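Local coordinates for protein SnoaL-like polyketide cyclase (Agrobacterium tumefaciens str. C58, PDB 3EHC) that is of unknown function but, as a SnoaL-like member of the NTF2 clan, may act as a polyketide cyclase, at residues Val32-Asn35 and Gly36-Phe39. Numbering follows the deposited sequence.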
# COMPACT_ATOMS: atom_id res chain seq x y z
N VAL B 32 13.14 -4.75 15.04
CA VAL B 32 12.20 -4.36 14.03
C VAL B 32 12.35 -2.86 13.64
O VAL B 32 12.61 -1.99 14.49
CB VAL B 32 10.75 -4.69 14.44
CG1 VAL B 32 10.34 -3.89 15.66
CG2 VAL B 32 9.79 -4.45 13.25
N GLU B 33 12.21 -2.62 12.33
CA GLU B 33 12.16 -1.29 11.73
C GLU B 33 10.80 -1.08 11.10
O GLU B 33 10.31 -1.98 10.42
CB GLU B 33 13.16 -1.22 10.60
CG GLU B 33 14.41 -0.53 10.88
CD GLU B 33 15.38 -0.71 9.74
OE1 GLU B 33 15.96 -1.82 9.63
OE2 GLU B 33 15.55 0.27 8.96
N HIS B 34 10.19 0.09 11.33
CA HIS B 34 8.91 0.44 10.74
C HIS B 34 9.05 1.76 10.01
O HIS B 34 9.43 2.74 10.62
CB HIS B 34 7.81 0.57 11.79
CG HIS B 34 6.43 0.69 11.20
ND1 HIS B 34 5.92 1.87 10.73
CD2 HIS B 34 5.45 -0.24 11.02
CE1 HIS B 34 4.69 1.68 10.28
NE2 HIS B 34 4.38 0.40 10.44
N ASN B 35 8.73 1.77 8.71
CA ASN B 35 8.92 2.94 7.84
C ASN B 35 10.25 3.62 8.04
O ASN B 35 10.33 4.84 8.20
CB ASN B 35 7.78 3.94 7.98
CG ASN B 35 6.52 3.45 7.33
OD1 ASN B 35 6.53 2.43 6.67
ND2 ASN B 35 5.43 4.15 7.53
N GLY B 36 11.28 2.79 8.07
CA GLY B 36 12.65 3.25 8.25
C GLY B 36 13.08 3.70 9.64
O GLY B 36 14.21 4.14 9.81
N ARG B 37 12.19 3.65 10.63
CA ARG B 37 12.54 4.03 11.99
C ARG B 37 13.04 2.78 12.73
O ARG B 37 12.28 1.83 12.96
CB ARG B 37 11.36 4.69 12.71
CG ARG B 37 10.95 6.04 12.12
CD ARG B 37 9.52 6.38 12.54
NE ARG B 37 8.54 5.43 11.99
CZ ARG B 37 7.32 5.20 12.49
NH1 ARG B 37 6.87 5.84 13.57
NH2 ARG B 37 6.53 4.31 11.89
N PRO B 38 14.34 2.79 13.11
CA PRO B 38 14.89 1.59 13.72
C PRO B 38 14.58 1.59 15.21
O PRO B 38 15.48 1.71 16.03
CB PRO B 38 16.38 1.74 13.44
CG PRO B 38 16.62 3.22 13.47
CD PRO B 38 15.35 3.87 13.05
N PHE B 39 13.31 1.45 15.56
CA PHE B 39 12.88 1.68 16.95
C PHE B 39 12.64 0.40 17.80
O PHE B 39 12.32 0.49 18.99
CB PHE B 39 11.70 2.70 17.01
CG PHE B 39 10.42 2.29 16.27
CD1 PHE B 39 10.16 0.97 15.89
CD2 PHE B 39 9.44 3.25 16.02
CE1 PHE B 39 8.97 0.65 15.26
CE2 PHE B 39 8.26 2.93 15.40
CZ PHE B 39 8.02 1.64 15.02
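Two N-H groups of Arg37 grip the carbonyl oxygen of His34 from opposite faces of its plane: the backbone N of Arg37, well out of the plane, at 2.9 Å from His34 O, and NE, tilted to the other face, at 3.1 Å from the same oxygen. The long, flexible arginine side chain can fold back over its own turn, and a bend at chi3 (-64°) brings the guanidinium back beside the His34 ring. Its NH2 then lies near the plane of the imidazole at the ring edge, 2.8 Å from His34 ND1, a weak bond, bent to 116° at the hydrogen; the ring and guanidinium planes stand 76° apart. In return, His34 N donates to Arg37 O at 3.2 Å, completing an antiparallel hydrogen-bonded pair. Asn35 and Gly36 take positive phi values, which glycine adopts freely for want of a CB and asparagine more readily than most; Asn35 OD1 accepts a hydrogen bond from Ser116 N. Phe39 brings CZ to 3.4 Å from His34 CB, while its CE2 lies over one guanidinium face of Arg37. Pro38 rests CB on Glu33 CG (3.9 Å). His34 to Arg37 form a type I' beta turn, which reverses the chain between strand 32-34 and helix 40-54.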